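Long-range contacts in tryptophan synthase alpha chain (Aquifex aeolicus, PDB 2EKC), which probably cleaves indoleglycerol phosphate to indole and glyceraldehyde 3-phosphate, as the alpha subunit of the enzyme that completes tryptophan biosynthesis: residues Tyr30-Leu34 with Glu83-Leu88; Phe78-Leu82 with Phe114-Ser118. One frame throughout, in Å; residues are numbered along the deposited sequence.

Contact 1 of 2, residues Tyr30-Leu34 with Glu83-Leu88; sequences YETSL and ELSETL
Tyr30 stretches across to Leu84, and its phenol end does the touching. The hydroxyl OH of Tyr30 lies 3.4 Å from CB of Leu84 and equally near its CA. Ring atom CZ of Tyr30 follows at 4.1 Å from the same CB. The two side chains run past each other in opposite directions. CG of Tyr30 stands anti to the backbone N (chi1 -171°), which carries the ring out to the neighbouring helix. Further along helix 30-42, CD1 of Leu34 touches two leucines, 4.1 Å from CG of Leu84 and 4.0 Å from CD2 of Leu88. CD1 of Leu84 also meets the hydroxyl of Ser33. Both segments lie on outer helices of a TIM barrel, 30-42 and 78-91. The axes of segments 30-34 and 83-88 come within 11.8 Å, with N-to-C directions 35° apart. No direct hydrogen bond joins the two segments. One water, at the edge of the Tyr30 ring and in its plane, lies 2.5 Å from OH of Tyr30 and donates a long bond to OG1 of Thr87. With an alanine at Tyr30, Leu84 would probably lose part of its cover and the water its phenol partner. The hydroxyls of Ser33 and Thr87 are also bonded within their own helices. OG of Ser33 donates to O of Tyr30 at 2.7 Å, an oxygen that also takes the N-H of Leu34. OG1 of Thr87 and N of Thr87 reach O of Glu83 from opposite faces of its plane. Further inward, Leu84 packs on Val25 and Phe37, while Leu88 reaches Leu48 and Phe97 of the barrel strands.

Contact 2 of 2, residues Phe78-Leu82 with Phe114-Ser118; sequences FEDVL and FCRLS
Phe78 stacks on Phe114 between helices 78-91 and 111-120, neighbours on the outside of the TIM barrel; the axes of segments 78-82 and 114-118 are 31° apart. From CB of Phe78, a chi1 of 179° turns CG away from the backbone N and extends the ring to Phe114. CD1 is the first ring atom to meet Phe114, 4.1 Å from its CE2. CE1 of Phe78 comes closer, 3.7 Å from both CE2 and CZ of Phe114. CE2 of Phe78 touches CD2 of Phe114 and, from an oblique side, CD1 of Leu117. The tip, CZ, lies 3.6 Å from CE2 of Phe114. The result is an offset stack, with centroids 4.4 Å apart and planes 9° from parallel. On the opposite face of the Phe78 ring sits CG of Leu82, so the ring is held between Leu82 and Phe114. CD1 of Leu82 presses on CB of Leu117 at 3.6 Å, the side chains crossing at about a right angle. Leu99 of strand 97-100 and Ile109 touch both phenylalanines. OG of Ser118 lies in the plane of the Phe78 ring, at its edge, and donates a 2.9 Å hydrogen bond to O of Phe114 from above the carbonyl plane.

Contacts 1 and 2 have centres about 13 Å apart and share helix 78-91. Contact 2 uses its first turn and contact 1 the residues that follow. Along the chain the segments alternate: 30-34, 78-82, 83-88, then 114-118. Helix 78-91 thus packs against helix 30-42 and helix 111-120 in the outer layer of the eight-stranded barrel. The contacts also touch each other, where CE1 of Tyr30 lies 3.8 Å from O of Asp80. Together they join helices 30-42, 78-91 and 111-120 side by side, next to strands 47-51, 97-100 and 125-127. Contact 1 is nearer the predicted catalytic Glu49, whose side chain is about 10 Å from that of Leu84.

Contact 1 of 2, residues Tyr30-Leu34 with Glu83-Leu88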
ATOM      1  N   TYR A  30     -11.601   8.190 -13.725  1.00 16.74           N
ATOM      2  CA  TYR A  30     -10.594   7.239 -14.198  1.00 16.76           C
ATOM      3  C   TYR A  30      -9.387   7.892 -14.866  1.00 17.52           C
ATOM      4  O   TYR A  30      -8.253   7.664 -14.451  1.00 16.74           O
ATOM      5  CB  TYR A  30     -11.200   6.217 -15.167  1.00 17.45           C
ATOM      6  CG  TYR A  30     -10.237   5.093 -15.506  1.00 16.95           C
ATOM      7  CD1 TYR A  30     -10.122   3.974 -14.681  1.00 16.68           C
ATOM      8  CD2 TYR A  30      -9.406   5.174 -16.622  1.00 16.71           C
ATOM      9  CE1 TYR A  30      -9.200   2.962 -14.960  1.00 16.97           C
ATOM     10  CE2 TYR A  30      -8.477   4.170 -16.909  1.00 18.62           C
ATOM     11  CZ  TYR A  30      -8.381   3.069 -16.073  1.00 19.54           C
ATOM     12  OH  TYR A  30      -7.460   2.083 -16.345  1.00 21.73           O
ATOM     13  N   GLU A  31      -9.632   8.698 -15.898  1.00 18.40           N
ATOM     14  CA  GLU A  31      -8.550   9.364 -16.628  1.00 19.68           C
ATOM     15  C   GLU A  31      -7.598  10.145 -15.719  1.00 19.37           C
ATOM     16  O   GLU A  31      -6.382   9.973 -15.793  1.00 17.42           O
ATOM     17  CB  GLU A  31      -9.125  10.303 -17.691  1.00 25.78           C
ATOM     18  CG  GLU A  31      -8.056  11.027 -18.502  1.00 34.00           C
ATOM     19  CD  GLU A  31      -8.635  11.899 -19.610  1.00 38.22           C
ATOM     20  OE1 GLU A  31      -9.477  12.772 -19.307  1.00 39.88           O
ATOM     21  OE2 GLU A  31      -8.239  11.712 -20.782  1.00 40.80           O
ATOM     22  N   THR A  32      -8.154  11.001 -14.867  1.00 16.69           N
ATOM     23  CA  THR A  32      -7.344  11.792 -13.951  1.00 16.26           C
ATOM     24  C   THR A  32      -6.548  10.902 -12.997  1.00 15.23           C
ATOM     25  O   THR A  32      -5.375  11.160 -12.740  1.00 15.08           O
ATOM     26  CB  THR A  32      -8.221  12.755 -13.131  1.00 17.52           C
ATOM     27  OG1 THR A  32      -8.964  13.599 -14.018  1.00 17.57           O
ATOM     28  CG2 THR A  32      -7.359  13.621 -12.217  1.00 20.21           C
ATOM     29  N   SER A  33      -7.176   9.847 -12.479  1.00 14.18           N
ATOM     30  CA  SER A  33      -6.482   8.947 -11.561  1.00 13.87           C
ATOM     31  C   SER A  33      -5.321   8.242 -12.256  1.00 13.40           C
ATOM     32  O   SER A  33      -4.278   7.997 -11.652  1.00 14.25           O
ATOM     33  CB  SER A  33      -7.452   7.910 -10.965  1.00 11.58           C
ATOM     34  OG  SER A  33      -7.806   6.892 -11.888  1.00 11.44           O
ATOM     35  N   LEU A  34      -5.491   7.920 -13.530  1.00 14.24           N
ATOM     36  CA  LEU A  34      -4.425   7.252 -14.268  1.00 14.39           C
ATOM     37  C   LEU A  34      -3.236   8.194 -14.422  1.00 14.72           C
ATOM     38  O   LEU A  34      -2.088   7.781 -14.283  1.00 14.88           O
ATOM     39  CB  LEU A  34      -4.922   6.806 -15.640  1.00 14.04           C
ATOM     40  CG  LEU A  34      -3.912   6.101 -16.545  1.00 12.72           C
ATOM     41  CD1 LEU A  34      -3.374   4.844 -15.865  1.00 15.03           C
ATOM     42  CD2 LEU A  34      -4.591   5.751 -17.864  1.00 14.90           C
ATOM     43  N   GLU A  83      -7.453  -3.294 -14.956  1.00 16.25           N
ATOM     44  CA  GLU A  83      -7.067  -2.763 -16.262  1.00 18.71           C
ATOM     45  C   GLU A  83      -5.998  -1.696 -16.035  1.00 17.75           C
ATOM     46  O   GLU A  83      -5.023  -1.609 -16.783  1.00 17.06           O
ATOM     47  CB  GLU A  83      -8.277  -2.148 -16.976  1.00 21.69           C
ATOM     48  CG  GLU A  83      -7.942  -1.390 -18.262  1.00 29.63           C
ATOM     49  CD  GLU A  83      -7.432  -2.287 -19.381  1.00 35.68           C
ATOM     50  OE1 GLU A  83      -6.396  -2.962 -19.194  1.00 40.39           O
ATOM     51  OE2 GLU A  83      -8.067  -2.312 -20.456  1.00 38.70           O
ATOM     52  N   LEU A  84      -6.185  -0.892 -14.991  1.00 16.05           N
ATOM     53  CA  LEU A  84      -5.230   0.161 -14.652  1.00 15.23           C
ATOM     54  C   LEU A  84      -3.910  -0.463 -14.203  1.00 15.34           C
ATOM     55  O   LEU A  84      -2.840   0.018 -14.558  1.00 14.57           O
ATOM     56  CB  LEU A  84      -5.801   1.065 -13.545  1.00 15.52           C
ATOM     57  CG  LEU A  84      -4.914   2.218 -13.047  1.00 18.99           C
ATOM     58  CD1 LEU A  84      -5.782   3.374 -12.581  1.00 19.02           C
ATOM     59  CD2 LEU A  84      -4.007   1.729 -11.925  1.00 19.54           C
ATOM     60  N   SER A  85      -3.988  -1.536 -13.421  1.00 14.26           N
ATOM     61  CA  SER A  85      -2.784  -2.230 -12.962  1.00 14.92           C
ATOM     62  C   SER A  85      -2.022  -2.761 -14.180  1.00 15.17           C
ATOM     63  O   SER A  85      -0.813  -2.567 -14.303  1.00 14.25           O
ATOM     64  CB  SER A  85      -3.152  -3.401 -12.041  1.00 16.15           C
ATOM     65  OG  SER A  85      -2.019  -4.223 -11.773  1.00 15.08           O
ATOM     66  N   GLU A  86      -2.734  -3.431 -15.077  1.00 16.73           N
ATOM     67  CA  GLU A  86      -2.100  -3.981 -16.271  1.00 18.89           C
ATOM     68  C   GLU A  86      -1.449  -2.869 -17.101  1.00 18.65           C
ATOM     69  O   GLU A  86      -0.332  -3.020 -17.594  1.00 18.42           O
ATOM     70  CB  GLU A  86      -3.130  -4.738 -17.115  1.00 22.53           C
ATOM     71  CG  GLU A  86      -2.570  -5.295 -18.420  1.00 28.88           C
ATOM     72  CD  GLU A  86      -3.620  -6.008 -19.253  1.00 33.15           C
ATOM     73  OE1 GLU A  86      -4.035  -7.123 -18.868  1.00 37.19           O
ATOM     74  OE2 GLU A  86      -4.038  -5.447 -20.290  1.00 37.46           O
ATOM     75  N   THR A  87      -2.148  -1.750 -17.246  1.00 17.78           N
ATOM     76  CA  THR A  87      -1.624  -0.626 -18.009  1.00 18.43           C
ATOM     77  C   THR A  87      -0.328  -0.082 -17.407  1.00 18.64           C
ATOM     78  O   THR A  87       0.641   0.172 -18.125  1.00 19.21           O
ATOM     79  CB  THR A  87      -2.662   0.506 -18.094  1.00 19.06           C
ATOM     80  OG1 THR A  87      -3.803   0.044 -18.829  1.00 19.42           O
ATOM     81  CG2 THR A  87      -2.076   1.720 -18.800  1.00 20.00           C
ATOM     82  N   LEU A  88      -0.308   0.087 -16.090  1.00 16.77           N
ATOM     83  CA  LEU A  88       0.876   0.611 -15.411  1.00 16.50           C
ATOM     84  C   LEU A  88       2.015  -0.406 -15.390  1.00 17.02           C
ATOM     85  O   LEU A  88       3.186  -0.040 -15.476  1.00 15.85           O
ATOM     86  CB  LEU A  88       0.526   1.020 -13.975  1.00 14.92           C
ATOM     87  CG  LEU A  88      -0.446   2.193 -13.800  1.00 11.17           C
ATOM     88  CD1 LEU A  88      -0.690   2.423 -12.331  1.00 13.88           C
ATOM     89  CD2 LEU A  88       0.136   3.453 -14.447  1.00 14.66           C
TER
HETATM   90  O   HOH W   1      -6.183   2.238 -18.521  1.00 27.14           O

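Contact 2 of 2, residues Phe78-Leu82 with Phe114-Ser118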
ATOM      1  N   PHE A  78     -14.050  -3.751 -10.266  1.00 12.43           N
ATOM      2  CA  PHE A  78     -12.821  -4.493 -10.034  1.00 12.32           C
ATOM      3  C   PHE A  78     -12.105  -4.631 -11.382  1.00 12.90           C
ATOM      4  O   PHE A  78     -10.881  -4.553 -11.456  1.00 13.86           O
ATOM      5  CB  PHE A  78     -13.150  -5.874  -9.456  1.00 13.66           C
ATOM      6  CG  PHE A  78     -11.942  -6.735  -9.191  1.00 16.73           C
ATOM      7  CD1 PHE A  78     -10.845  -6.231  -8.499  1.00 15.48           C
ATOM      8  CD2 PHE A  78     -11.921  -8.064  -9.606  1.00 16.06           C
ATOM      9  CE1 PHE A  78      -9.743  -7.038  -8.220  1.00 17.98           C
ATOM     10  CE2 PHE A  78     -10.825  -8.883  -9.332  1.00 19.80           C
ATOM     11  CZ  PHE A  78      -9.734  -8.369  -8.637  1.00 18.76           C
ATOM     12  N   GLU A  79     -12.877  -4.822 -12.451  1.00 11.62           N
ATOM     13  CA  GLU A  79     -12.297  -4.956 -13.784  1.00 13.10           C
ATOM     14  C   GLU A  79     -11.522  -3.706 -14.197  1.00 13.69           C
ATOM     15  O   GLU A  79     -10.497  -3.803 -14.877  1.00 15.40           O
ATOM     16  CB  GLU A  79     -13.385  -5.235 -14.827  1.00 13.97           C
ATOM     17  CG  GLU A  79     -13.973  -6.643 -14.766  1.00 15.63           C
ATOM     18  CD  GLU A  79     -15.055  -6.794 -13.715  1.00 18.22           C
ATOM     19  OE1 GLU A  79     -15.342  -5.810 -13.005  1.00 21.05           O
ATOM     20  OE2 GLU A  79     -15.630  -7.897 -13.607  1.00 17.26           O
ATOM     21  N   ASP A  80     -12.012  -2.535 -13.801  1.00 12.26           N
ATOM     22  CA  ASP A  80     -11.340  -1.283 -14.153  1.00 14.78           C
ATOM     23  C   ASP A  80     -10.055  -1.151 -13.344  1.00 14.15           C
ATOM     24  O   ASP A  80      -9.046  -0.639 -13.834  1.00 15.11           O
ATOM     25  CB  ASP A  80     -12.252  -0.083 -13.876  1.00 12.80           C
ATOM     26  CG  ASP A  80     -13.554  -0.144 -14.661  1.00 15.67           C
ATOM     27  OD1 ASP A  80     -13.506  -0.169 -15.908  1.00 16.23           O
ATOM     28  OD2 ASP A  80     -14.628  -0.170 -14.025  1.00 14.05           O
ATOM     29  N   VAL A  81     -10.100  -1.616 -12.101  1.00 12.32           N
ATOM     30  CA  VAL A  81      -8.933  -1.563 -11.236  1.00 12.52           C
ATOM     31  C   VAL A  81      -7.794  -2.385 -11.821  1.00 13.41           C
ATOM     32  O   VAL A  81      -6.651  -1.930 -11.856  1.00 13.19           O
ATOM     33  CB  VAL A  81      -9.249  -2.102  -9.822  1.00 12.99           C
ATOM     34  CG1 VAL A  81      -7.960  -2.206  -9.006  1.00 12.85           C
ATOM     35  CG2 VAL A  81     -10.241  -1.171  -9.119  1.00  9.68           C
ATOM     36  N   LEU A  82      -8.104  -3.596 -12.280  1.00 13.66           N
ATOM     37  CA  LEU A  82      -7.074  -4.459 -12.846  1.00 14.61           C
ATOM     38  C   LEU A  82      -6.587  -3.976 -14.211  1.00 15.35           C
ATOM     39  O   LEU A  82      -5.443  -4.227 -14.582  1.00 14.61           O
ATOM     40  CB  LEU A  82      -7.574  -5.905 -12.934  1.00 16.06           C
ATOM     41  CG  LEU A  82      -7.857  -6.577 -11.581  1.00 15.52           C
ATOM     42  CD1 LEU A  82      -8.173  -8.044 -11.803  1.00 15.91           C
ATOM     43  CD2 LEU A  82      -6.646  -6.436 -10.659  1.00 14.46           C
ATOM     44  N   PHE A 114     -10.638 -14.136  -7.686  1.00 16.42           N
ATOM     45  CA  PHE A 114     -10.071 -12.843  -7.304  1.00 17.09           C
ATOM     46  C   PHE A 114      -8.548 -12.880  -7.390  1.00 16.33           C
ATOM     47  O   PHE A 114      -7.922 -12.002  -7.994  1.00 16.64           O
ATOM     48  CB  PHE A 114     -10.510 -12.482  -5.880  1.00 15.94           C
ATOM     49  CG  PHE A 114     -10.252 -11.050  -5.506  1.00 16.05           C
ATOM     50  CD1 PHE A 114      -9.005 -10.648  -5.032  1.00 13.85           C
ATOM     51  CD2 PHE A 114     -11.260 -10.100  -5.623  1.00 13.96           C
ATOM     52  CE1 PHE A 114      -8.770  -9.319  -4.677  1.00 14.44           C
ATOM     53  CE2 PHE A 114     -11.033  -8.768  -5.272  1.00 14.37           C
ATOM     54  CZ  PHE A 114      -9.787  -8.377  -4.797  1.00 13.60           C
ATOM     55  N   CYS A 115      -7.952 -13.906  -6.795  1.00 15.49           N
ATOM     56  CA  CYS A 115      -6.506 -14.041  -6.814  1.00 15.72           C
ATOM     57  C   CYS A 115      -5.984 -14.321  -8.219  1.00 15.97           C
ATOM     58  O   CYS A 115      -4.973 -13.750  -8.627  1.00 14.83           O
ATOM     59  CB  CYS A 115      -6.068 -15.141  -5.843  1.00 16.12           C
ATOM     60  SG  CYS A 115      -6.280 -14.686  -4.090  1.00 16.79           S
ATOM     61  N   ARG A 116      -6.678 -15.186  -8.957  1.00 15.60           N
ATOM     62  CA  ARG A 116      -6.285 -15.528 -10.328  1.00 15.95           C
ATOM     63  C   ARG A 116      -6.200 -14.258 -11.174  1.00 14.32           C
ATOM     64  O   ARG A 116      -5.188 -13.991 -11.815  1.00 14.62           O
ATOM     65  CB  ARG A 116      -7.310 -16.486 -10.962  1.00 15.06           C
ATOM     66  CG  ARG A 116      -6.960 -16.999 -12.355  0.50 17.46           C
ATOM     67  CD  ARG A 116      -8.169 -17.695 -12.987  0.50 17.53           C
ATOM     68  NE  ARG A 116      -9.086 -16.744 -13.618  0.50 17.34           N
ATOM     69  CZ  ARG A 116     -10.398 -16.929 -13.746  0.50 15.52           C
ATOM     70  NH1 ARG A 116     -10.968 -18.030 -13.281  0.50 14.63           N
ATOM     71  NH2 ARG A 116     -11.142 -16.011 -14.349  0.50 17.81           N
ATOM     72  N   LEU A 117      -7.276 -13.481 -11.176  1.00 14.76           N
ATOM     73  CA  LEU A 117      -7.317 -12.243 -11.944  1.00 13.26           C
ATOM     74  C   LEU A 117      -6.257 -11.232 -11.518  1.00 13.50           C
ATOM     75  O   LEU A 117      -5.603 -10.619 -12.365  1.00 12.71           O
ATOM     76  CB  LEU A 117      -8.709 -11.613 -11.847  1.00 14.36           C
ATOM     77  CG  LEU A 117      -9.803 -12.425 -12.551  1.00 15.85           C
ATOM     78  CD1 LEU A 117     -11.169 -11.852 -12.233  1.00 14.99           C
ATOM     79  CD2 LEU A 117      -9.546 -12.424 -14.051  1.00 17.44           C
ATOM     80  N   SER A 118      -6.096 -11.049 -10.211  1.00 12.55           N
ATOM     81  CA  SER A 118      -5.105 -10.100  -9.695  1.00 13.65           C
ATOM     82  C   SER A 118      -3.702 -10.434 -10.200  1.00 14.56           C
ATOM     83  O   SER A 118      -2.972  -9.561 -10.671  1.00 12.44           O
ATOM     84  CB  SER A 118      -5.102 -10.106  -8.158  1.00 13.40           C
ATOM     85  OG  SER A 118      -6.310  -9.573  -7.634  1.00 16.40           O
TER